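Local coordinates for ABC transporter, solute-binding protein (Staphylococcus aureus, PDB 6LKK), which binds glucose-6-phosphate in the cleft of a periplasmic-binding-protein-like fold and appears to act as the extracellular sensor of a two-component signalling system, at residues T4-Y9 and D53-G58; E209-N214 and K271-I276; P123-K128 and K181-L186. All coordinates share one frame; numbering follows the deposited sequence.

Contact 1: residues T4-Y9 and D53-G58; sequences TVYSPY and DVFMGG. With G6P (6-O-phosphono-alpha-D-glucopyranose), chain B.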
loop_
_atom_site.group_PDB
_atom_site.type_symbol
_atom_site.label_atom_id
_atom_site.label_comp_id
_atom_site.label_asym_id
_atom_site.label_seq_id
_atom_site.Cartn_x
_atom_site.Cartn_y
_atom_site.Cartn_z
ATOM N N THR A 4 5.587 -19.369 4.853
ATOM C CA THR A 4 5.400 -18.120 5.578
ATOM C C THR A 4 5.451 -16.941 4.613
ATOM O O THR A 4 6.390 -16.816 3.820
ATOM C CB THR A 4 6.462 -17.961 6.667
ATOM O OG1 THR A 4 6.315 -19.016 7.626
ATOM C CG2 THR A 4 6.322 -16.618 7.376
ATOM N N VAL A 5 4.442 -16.079 4.698
ATOM C CA VAL A 5 4.338 -14.875 3.884
ATOM C C VAL A 5 4.506 -13.669 4.800
ATOM O O VAL A 5 3.831 -13.572 5.831
ATOM C CB VAL A 5 2.987 -14.817 3.145
ATOM C CG1 VAL A 5 2.840 -13.514 2.360
ATOM C CG2 VAL A 5 2.824 -16.022 2.224
ATOM N N TYR A 6 5.407 -12.760 4.432
ATOM C CA TYR A 6 5.473 -11.444 5.060
ATOM C C TYR A 6 4.534 -10.510 4.310
ATOM O O TYR A 6 4.561 -10.465 3.077
ATOM C CB TYR A 6 6.886 -10.859 5.018
ATOM C CG TYR A 6 7.997 -11.715 5.583
ATOM C CD1 TYR A 6 8.614 -12.687 4.807
ATOM C CD2 TYR A 6 8.464 -11.516 6.875
ATOM C CE1 TYR A 6 9.649 -13.457 5.313
ATOM C CE2 TYR A 6 9.497 -12.281 7.391
ATOM C CZ TYR A 6 10.084 -13.248 6.604
ATOM O OH TYR A 6 11.111 -14.010 7.111
ATOM N N SER A 7 3.710 -9.761 5.042
ATOM C CA SER A 7 2.838 -8.824 4.342
ATOM C C SER A 7 2.373 -7.671 5.221
ATOM O O SER A 7 1.905 -7.895 6.345
ATOM C CB SER A 7 1.612 -9.547 3.788
ATOM O OG SER A 7 0.782 -8.634 3.092
ATOM N N PRO A 8 2.467 -6.425 4.743
ATOM C CA PRO A 8 1.823 -5.311 5.454
ATOM C C PRO A 8 0.326 -5.214 5.221
ATOM O O PRO A 8 -0.324 -4.366 5.851
ATOM C CB PRO A 8 2.543 -4.080 4.888
ATOM C CG PRO A 8 2.910 -4.490 3.508
ATOM C CD PRO A 8 3.271 -5.947 3.604
ATOM N N TYR A 9 -0.242 -6.029 4.333
ATOM C CA TYR A 9 -1.681 -6.004 4.118
ATOM C C TYR A 9 -2.416 -6.386 5.395
ATOM O O TYR A 9 -1.900 -7.119 6.242
ATOM C CB TYR A 9 -2.098 -6.971 3.009
ATOM C CG TYR A 9 -1.724 -6.555 1.606
ATOM C CD1 TYR A 9 -2.182 -5.361 1.070
ATOM C CD2 TYR A 9 -0.949 -7.378 0.805
ATOM C CE1 TYR A 9 -1.850 -4.985 -0.219
ATOM C CE2 TYR A 9 -0.615 -7.013 -0.482
ATOM C CZ TYR A 9 -1.067 -5.819 -0.990
ATOM O OH TYR A 9 -0.735 -5.453 -2.273
ATOM N N ASP A 53 9.165 -17.178 3.089
ATOM C CA ASP A 53 9.384 -17.492 1.685
ATOM C C ASP A 53 8.928 -16.416 0.715
ATOM O O ASP A 53 9.532 -16.283 -0.350
ATOM C CB ASP A 53 8.673 -18.805 1.334
ATOM C CG ASP A 53 9.380 -20.014 1.912
ATOM O OD1 ASP A 53 10.444 -20.387 1.376
ATOM O OD2 ASP A 53 8.887 -20.571 2.914
ATOM N N VAL A 54 7.885 -15.654 1.038
ATOM C CA VAL A 54 7.317 -14.683 0.110
ATOM C C VAL A 54 7.005 -13.400 0.865
ATOM O O VAL A 54 6.549 -13.432 2.012
ATOM C CB VAL A 54 6.050 -15.233 -0.580
ATOM C CG1 VAL A 54 5.403 -14.169 -1.460
ATOM C CG2 VAL A 54 6.390 -16.462 -1.410
ATOM N N PHE A 55 7.259 -12.269 0.214
ATOM C CA PHE A 55 6.872 -10.954 0.708
ATOM C C PHE A 55 5.865 -10.381 -0.278
ATOM O O PHE A 55 6.154 -10.296 -1.474
ATOM C CB PHE A 55 8.092 -10.037 0.833
ATOM C CG PHE A 55 7.887 -8.864 1.749
ATOM C CD1 PHE A 55 6.958 -7.882 1.452
ATOM C CD2 PHE A 55 8.645 -8.733 2.899
ATOM C CE1 PHE A 55 6.779 -6.801 2.295
ATOM C CE2 PHE A 55 8.472 -7.655 3.742
ATOM C CZ PHE A 55 7.538 -6.687 3.439
ATOM N N MET A 56 4.684 -10.007 0.211
ATOM C CA MET A 56 3.652 -9.449 -0.657
ATOM C C MET A 56 3.073 -8.194 -0.022
ATOM O O MET A 56 2.742 -8.184 1.168
ATOM C CB MET A 56 2.541 -10.468 -0.947
ATOM C CG MET A 56 1.649 -10.813 0.231
ATOM S SD MET A 56 0.427 -12.076 -0.197
ATOM C CE MET A 56 -0.687 -11.166 -1.266
ATOM N N GLY A 57 2.952 -7.143 -0.820
ATOM C CA GLY A 57 2.468 -5.866 -0.348
ATOM C C GLY A 57 3.595 -4.864 -0.168
ATOM O O GLY A 57 4.774 -5.211 -0.054
ATOM N N GLY A 58 3.218 -3.594 -0.144
ATOM C CA GLY A 58 4.184 -2.522 -0.128
ATOM C C GLY A 58 4.738 -2.239 -1.515
ATOM O O GLY A 58 4.629 -3.040 -2.443
HETATM C C1 G6P B . 0.522 0.750 1.406
HETATM C C2 G6P B . 0.501 -0.349 0.314
HETATM C C3 G6P B . -0.075 -1.645 0.750
HETATM C C4 G6P B . 0.271 -1.938 2.141
HETATM C C5 G6P B . -0.425 -0.931 3.051
HETATM C C6 G6P B . 0.023 -1.107 4.467
HETATM O O1 G6P B . -0.056 1.922 0.916
HETATM O O2 G6P B . -0.232 0.112 -0.833
HETATM O O3 G6P B . 0.473 -2.725 -0.123
HETATM O O4 G6P B . -0.178 -3.268 2.503
HETATM O O5 G6P B . -0.149 0.469 2.677
HETATM O O6 G6P B . 1.423 -0.949 4.522
HETATM P P G6P B . 2.100 0.100 5.662
HETATM O O1P G6P B . 3.610 -0.030 5.571
HETATM O O2P G6P B . 1.625 -0.282 7.077
HETATM O O3P G6P B . 1.698 1.496 5.350
#
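Phe55 lays its ring across the backbone of Tyr6: Tyr6 O sits over one ring face, offset toward the rim, while Tyr6 CB packs on Phe55 CD2 at 3.5 Å and the two side chains cross at about a right angle. With CG anti to the backbone N (chi1 -160°), the Phe55 ring also reaches Pro8; Pro8 CD meets Phe55 CE1 at 3.8 Å. On the face carrying Val5 and Val54, Val5 CG1 fits against Met56 CG at 3.6 Å. The strands run parallel, joined by Tyr6 N to Val54 O and Met56 N to Tyr6 O. Further along, Ser7 OG donates to Met56 O (2.8 Å) and accepts from Tyr9 N, an ST turn. The Tyr9 ring fills the hollow beside Gly57, Tyr9 CE2 lying 3.3 Å from the bare CA of Gly57. Gly58 N donates almost straight (173°) to O3 of the sugar phosphate at 2.9 Å, and Pro8 CB approaches its O6. Tyr9 OH is hydrogen-bonded to Asp216, which also binds the glucose-6-phosphate. Helix 36-45 packs on Tyr6, Pro8 and Phe55; helix 11-25 touches Ser7, Tyr9 and Met56, and strand 213-221 borders strand 54-56.

Contact 2: residues E209-N214 and K271-I276; sequences EGTMLN and KNIPLI. With G6P (6-O-phosphono-alpha-D-glucopyranose), chain B.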
loop_
_atom_site.group_PDB
_atom_site.type_symbol
_atom_site.label_atom_id
_atom_site.label_comp_id
_atom_site.label_asym_id
_atom_site.label_seq_id
_atom_site.Cartn_x
_atom_site.Cartn_y
_atom_site.Cartn_z
ATOM N N GLU A 209 -4.681 17.697 -5.809
ATOM C CA GLU A 209 -3.342 18.138 -6.187
ATOM C C GLU A 209 -2.509 17.028 -6.811
ATOM O O GLU A 209 -1.471 17.319 -7.412
ATOM C CB GLU A 209 -2.585 18.686 -4.978
ATOM C CG GLU A 209 -3.258 19.852 -4.279
ATOM C CD GLU A 209 -4.224 19.412 -3.199
ATOM O OE1 GLU A 209 -4.502 18.196 -3.100
ATOM O OE2 GLU A 209 -4.703 20.285 -2.444
ATOM N N GLY A 210 -2.931 15.777 -6.678
ATOM C CA GLY A 210 -2.132 14.664 -7.139
ATOM C C GLY A 210 -2.180 13.517 -6.158
ATOM O O GLY A 210 -1.754 13.646 -5.006
ATOM N N THR A 211 -2.701 12.388 -6.621
ATOM C CA THR A 211 -2.861 11.189 -5.812
ATOM C C THR A 211 -1.748 10.202 -6.144
ATOM O O THR A 211 -1.541 9.863 -7.312
ATOM C CB THR A 211 -4.232 10.562 -6.075
ATOM O OG1 THR A 211 -5.257 11.497 -5.710
ATOM C CG2 THR A 211 -4.413 9.274 -5.290
ATOM N N MET A 212 -1.031 9.752 -5.117
ATOM C CA MET A 212 0.014 8.756 -5.313
ATOM C C MET A 212 -0.609 7.390 -5.578
ATOM O O MET A 212 -1.503 6.953 -4.846
ATOM C CB MET A 212 0.917 8.696 -4.081
ATOM C CG MET A 212 2.070 7.710 -4.180
ATOM S SD MET A 212 3.191 8.067 -5.542
ATOM C CE MET A 212 3.751 9.694 -5.063
ATOM N N LEU A 213 -0.134 6.709 -6.623
ATOM C CA LEU A 213 -0.574 5.352 -6.937
ATOM C C LEU A 213 0.542 4.385 -6.564
ATOM O O LEU A 213 1.606 4.378 -7.192
ATOM C CB LEU A 213 -0.940 5.209 -8.412
ATOM C CG LEU A 213 -1.499 3.841 -8.818
ATOM C CD1 LEU A 213 -2.844 3.584 -8.159
ATOM C CD2 LEU A 213 -1.617 3.730 -10.327
ATOM N N ASN A 214 0.297 3.568 -5.546
ATOM C CA ASN A 214 1.250 2.540 -5.161
ATOM C C ASN A 214 1.133 1.350 -6.101
ATOM O O ASN A 214 0.032 0.847 -6.347
ATOM C CB ASN A 214 1.005 2.075 -3.726
ATOM C CG ASN A 214 1.136 3.186 -2.714
ATOM O OD1 ASN A 214 1.649 4.263 -3.016
ATOM N ND2 ASN A 214 0.678 2.926 -1.494
ATOM N N LYS A 271 -9.094 6.252 -14.112
ATOM C CA LYS A 271 -9.270 7.321 -15.086
ATOM C C LYS A 271 -9.886 8.571 -14.469
ATOM O O LYS A 271 -9.777 9.652 -15.057
ATOM C CB LYS A 271 -10.131 6.835 -16.256
ATOM C CG LYS A 271 -11.618 6.715 -15.955
ATOM C CD LYS A 271 -12.372 6.146 -17.150
ATOM C CE LYS A 271 -13.880 6.207 -16.951
ATOM N NZ LYS A 271 -14.364 5.212 -15.953
ATOM N N ASN A 272 -10.521 8.448 -13.304
ATOM C CA ASN A 272 -11.131 9.578 -12.616
ATOM C C ASN A 272 -10.335 10.014 -11.392
ATOM O O ASN A 272 -10.825 10.833 -10.606
ATOM C CB ASN A 272 -12.564 9.230 -12.209
ATOM C CG ASN A 272 -13.424 8.834 -13.392
ATOM O OD1 ASN A 272 -14.013 7.752 -13.414
ATOM N ND2 ASN A 272 -13.501 9.712 -14.387
ATOM N N ILE A 273 -9.133 9.490 -11.210
ATOM C CA ILE A 273 -8.255 9.875 -10.106
ATOM C C ILE A 273 -7.172 10.787 -10.666
ATOM O O ILE A 273 -6.551 10.438 -11.680
ATOM C CB ILE A 273 -7.629 8.642 -9.424
ATOM C CG1 ILE A 273 -8.719 7.793 -8.763
ATOM C CG2 ILE A 273 -6.575 9.069 -8.402
ATOM C CD1 ILE A 273 -8.229 6.458 -8.221
ATOM N N PRO A 274 -6.916 11.955 -10.059
ATOM C CA PRO A 274 -5.810 12.793 -10.533
ATOM C C PRO A 274 -4.468 12.258 -10.072
ATOM O O PRO A 274 -3.962 12.639 -9.011
ATOM C CB PRO A 274 -6.121 14.164 -9.924
ATOM C CG PRO A 274 -6.875 13.862 -8.686
ATOM C CD PRO A 274 -7.636 12.578 -8.932
ATOM N N LEU A 275 -3.885 11.370 -10.866
ATOM C CA LEU A 275 -2.653 10.705 -10.479
ATOM C C LEU A 275 -1.466 11.641 -10.633
ATOM O O LEU A 275 -1.404 12.442 -11.569
ATOM C CB LEU A 275 -2.441 9.454 -11.328
ATOM C CG LEU A 275 -3.532 8.395 -11.210
ATOM C CD1 LEU A 275 -3.333 7.310 -12.249
ATOM C CD2 LEU A 275 -3.536 7.803 -9.812
ATOM N N ILE A 276 -0.523 11.541 -9.704
ATOM C CA ILE A 276 0.759 12.217 -9.863
ATOM C C ILE A 276 1.458 11.540 -11.035
ATOM O O ILE A 276 1.729 10.332 -10.967
ATOM C CB ILE A 276 1.612 12.141 -8.588
ATOM C CG1 ILE A 276 0.864 12.753 -7.406
ATOM C CG2 ILE A 276 2.936 12.865 -8.793
ATOM C CD1 ILE A 276 1.422 12.350 -6.073
HETATM C C1 G6P B . 0.522 0.750 1.406
HETATM C C2 G6P B . 0.501 -0.349 0.314
HETATM C C3 G6P B . -0.075 -1.645 0.750
HETATM C C4 G6P B . 0.271 -1.938 2.141
HETATM C C5 G6P B . -0.425 -0.931 3.051
HETATM C C6 G6P B . 0.023 -1.107 4.467
HETATM O O1 G6P B . -0.056 1.922 0.916
HETATM O O2 G6P B . -0.232 0.112 -0.833
HETATM O O3 G6P B . 0.473 -2.725 -0.123
HETATM O O4 G6P B . -0.178 -3.268 2.503
HETATM O O5 G6P B . -0.149 0.469 2.677
HETATM O O6 G6P B . 1.423 -0.949 4.522
HETATM P P G6P B . 2.100 0.100 5.662
HETATM O O1P G6P B . 3.610 -0.030 5.571
HETATM O O2P G6P B . 1.625 -0.282 7.077
HETATM O O3P G6P B . 1.698 1.496 5.350
HETATM O O HOH W 1 1.235 8.267 -8.830
#
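Ile276 leans its side chain along the backbone of Gly210. From CB, which lies 4.1 Å from Thr211 O, the chain runs to CG1, anti to the carbonyl carbon (chi1 -58°) and 3.4 Å from Gly210 C; CD1 at the tip meets Gly210 O and the methyl CE of Met212, the latter at 3.7 Å. Gly210, without a side chain, lets Ile276 CG1 lie directly on its backbone. Two backbone bonds pin the segments around Thr211: its N donates to Pro274 O (2.7 Å), and its O receives Ile276 N at 3.1 Å from above the carbonyl plane. A water bridges Leu213 N and Ile276 O. On the other flank Thr211 CB rests on Ile273 CG2 at 3.6 Å, and Leu275 CD2 touches Leu213 CB. Asn214 gives ND2 to O2 of glucose-6-phosphate at 3.0 Å, and ND2 also lies 2.7 Å from O1 of the sugar, while its OD1 is held by Gln142. Pro274 centres an inverse gamma turn, and the single bridge between Thr211 and Leu275 fastens the loop between strand 253-254 and helix 286-293 to the residues just ahead of strand 213-221, which leads into the ligand cleft of this periplasmic-binding-protein fold.

Contact 3: residues P123-K128 and K181-L186; sequences PILKGK and KYYAGL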
loop_
_atom_site.group_PDB
_atom_site.type_symbol
_atom_site.label_atom_id
_atom_site.label_comp_id
_atom_site.label_asym_id
_atom_site.label_seq_id
_atom_site.Cartn_x
_atom_site.Cartn_y
_atom_site.Cartn_z
ATOM N N PRO A 123 -6.864 26.077 9.352
ATOM C CA PRO A 123 -6.587 26.141 10.798
ATOM C C PRO A 123 -7.525 25.311 11.657
ATOM O O PRO A 123 -7.090 24.780 12.686
ATOM C CB PRO A 123 -6.719 27.639 11.101
ATOM C CG PRO A 123 -6.322 28.298 9.835
ATOM C CD PRO A 123 -6.839 27.414 8.734
ATOM N N ILE A 124 -8.797 25.174 11.273
ATOM C CA ILE A 124 -9.742 24.431 12.098
ATOM C C ILE A 124 -9.315 22.978 12.263
ATOM O O ILE A 124 -9.735 22.311 13.216
ATOM C CB ILE A 124 -11.164 24.531 11.496
ATOM C CG1 ILE A 124 -12.213 23.955 12.454
ATOM C CG2 ILE A 124 -11.236 23.823 10.148
ATOM C CD1 ILE A 124 -12.415 24.774 13.712
ATOM N N LEU A 125 -8.474 22.470 11.364
ATOM C CA LEU A 125 -8.066 21.073 11.376
ATOM C C LEU A 125 -6.734 20.838 12.078
ATOM O O LEU A 125 -6.289 19.689 12.154
ATOM C CB LEU A 125 -7.984 20.545 9.942
ATOM C CG LEU A 125 -9.308 20.460 9.179
ATOM C CD1 LEU A 125 -9.068 20.091 7.722
ATOM C CD2 LEU A 125 -10.258 19.463 9.829
ATOM N N LYS A 126 -6.093 21.883 12.597
ATOM C CA LYS A 126 -4.767 21.721 13.179
ATOM C C LYS A 126 -4.806 20.736 14.339
ATOM O O LYS A 126 -5.670 20.822 15.218
ATOM C CB LYS A 126 -4.220 23.064 13.657
ATOM C CG LYS A 126 -2.830 22.954 14.262
ATOM C CD LYS A 126 -2.105 24.284 14.257
ATOM C CE LYS A 126 -0.824 24.216 15.076
ATOM N NZ LYS A 126 0.177 23.280 14.495
ATOM N N GLY A 127 -3.859 19.799 14.341
ATOM C CA GLY A 127 -3.798 18.776 15.363
ATOM C C GLY A 127 -4.918 17.761 15.327
ATOM O O GLY A 127 -4.953 16.875 16.187
ATOM N N LYS A 128 -5.832 17.856 14.362
ATOM C CA LYS A 128 -6.952 16.933 14.241
ATOM C C LYS A 128 -6.851 16.085 12.979
ATOM O O LYS A 128 -7.850 15.508 12.536
ATOM C CB LYS A 128 -8.267 17.712 14.275
ATOM C CG LYS A 128 -8.411 18.566 15.530
ATOM C CD LYS A 128 -9.763 19.252 15.617
ATOM C CE LYS A 128 -9.860 20.096 16.878
ATOM N NZ LYS A 128 -11.238 20.611 17.113
ATOM N N LYS A 181 -11.842 10.039 16.400
ATOM C CA LYS A 181 -10.770 10.674 17.156
ATOM C C LYS A 181 -10.069 11.750 16.340
ATOM O O LYS A 181 -9.495 12.682 16.915
ATOM C CB LYS A 181 -9.761 9.624 17.627
ATOM C CG LYS A 181 -8.658 10.192 18.507
ATOM C CD LYS A 181 -7.697 9.113 18.970
ATOM C CE LYS A 181 -6.638 9.687 19.893
ATOM N NZ LYS A 181 -5.630 8.670 20.295
ATOM N N TYR A 182 -10.103 11.641 15.013
ATOM C CA TYR A 182 -9.529 12.639 14.129
ATOM C C TYR A 182 -10.539 12.998 13.050
ATOM O O TYR A 182 -11.372 12.176 12.658
ATOM C CB TYR A 182 -8.233 12.144 13.471
ATOM C CG TYR A 182 -7.119 11.849 14.446
ATOM C CD1 TYR A 182 -6.390 12.877 15.032
ATOM C CD2 TYR A 182 -6.793 10.543 14.778
ATOM C CE1 TYR A 182 -5.370 12.608 15.924
ATOM C CE2 TYR A 182 -5.776 10.266 15.671
ATOM C CZ TYR A 182 -5.068 11.301 16.239
ATOM O OH TYR A 182 -4.053 11.029 17.128
ATOM N N TYR A 183 -10.448 14.238 12.569
ATOM C CA TYR A 183 -11.317 14.681 11.486
ATOM C C TYR A 183 -10.935 14.039 10.160
ATOM O O TYR A 183 -11.806 13.799 9.316
ATOM C CB TYR A 183 -11.262 16.203 11.364
ATOM C CG TYR A 183 -12.163 16.930 12.333
ATOM C CD1 TYR A 183 -12.114 16.662 13.695
ATOM C CD2 TYR A 183 -13.059 17.890 11.887
ATOM C CE1 TYR A 183 -12.937 17.325 14.583
ATOM C CE2 TYR A 183 -13.886 18.560 12.767
ATOM C CZ TYR A 183 -13.819 18.275 14.113
ATOM O OH TYR A 183 -14.642 18.940 14.994
ATOM N N ALA A 184 -9.652 13.760 9.954
ATOM C CA ALA A 184 -9.202 13.209 8.685
ATOM C C ALA A 184 -7.831 12.581 8.878
ATOM O O ALA A 184 -7.158 12.807 9.886
ATOM C CB ALA A 184 -9.163 14.283 7.590
ATOM N N GLY A 185 -7.426 11.782 7.894
ATOM C CA GLY A 185 -6.144 11.108 7.970
ATOM C C GLY A 185 -5.661 10.682 6.602
ATOM O O GLY A 185 -6.404 10.699 5.619
ATOM N N LEU A 186 -4.389 10.289 6.559
ATOM C CA LEU A 186 -3.743 9.833 5.334
ATOM C C LEU A 186 -3.682 8.310 5.346
ATOM O O LEU A 186 -3.017 7.716 6.201
ATOM C CB LEU A 186 -2.346 10.436 5.205
ATOM C CG LEU A 186 -2.263 11.964 5.211
ATOM C CD1 LEU A 186 -0.862 12.397 4.820
ATOM C CD2 LEU A 186 -3.291 12.597 4.286
#
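Tyr183 and Leu125 each carry CG anti to the carbonyl carbon (chi1 -82° and -66°), and these torsions bring Leu125 CD2 against the root of the tyrosine, 3.7 Å from Tyr183 CB and almost as near to CD2 of its ring. Lys128, extended beyond CG, runs alongside the same ring and points the same way, its methylene CD 3.9 Å from Tyr183 CE1. Lys128 O accepts from Tyr183 N at 2.9 Å, in the carbonyl plane, although the N-H...O angle is only 138°. Tyr182 CB lies 3.5 Å from the same oxygen, and the Tyr182 ring presents its edge to Lys128 C and Gly127 O. The type II turn from Leu125 to Lys128, with Gly127 at positive phi, is closed by Lys128 N to Leu125 O and sets the lysine carbonyl toward the other segment. Next along the chain, Ala184 and Leu186 form backbone bonds with Ala130, so the contact lies just before the parallel pairing of strands 129-132 and 184-188. With a single, bent backbone bond and otherwise carbon contacts, the junction rests mainly on apolar packing, to which the solvent-exposed Lys128 contributes its methylenes.

In the fold
All three contacts reach the same mixed sheet. Along the chain they come in series: contact 1 closes first, then contact 3, then contact 2. Contact 1 lies on the opposite side of the chain's centre from contacts 2 and 3; its centre is about 25 Å from that of contact 2 and 31 Å from that of contact 3, while contacts 2 and 3 have centres about 22 Å apart. Contacts 1 and 2 both touch glucose-6-phosphate, and strand 54-56 neighbours strand 213-221, so residues far apart in sequence approach the sugar together. Contact 3, away from the ligand, joins the sheet through strands 129-132 and 184-188, the latter pairing with strand 92-105.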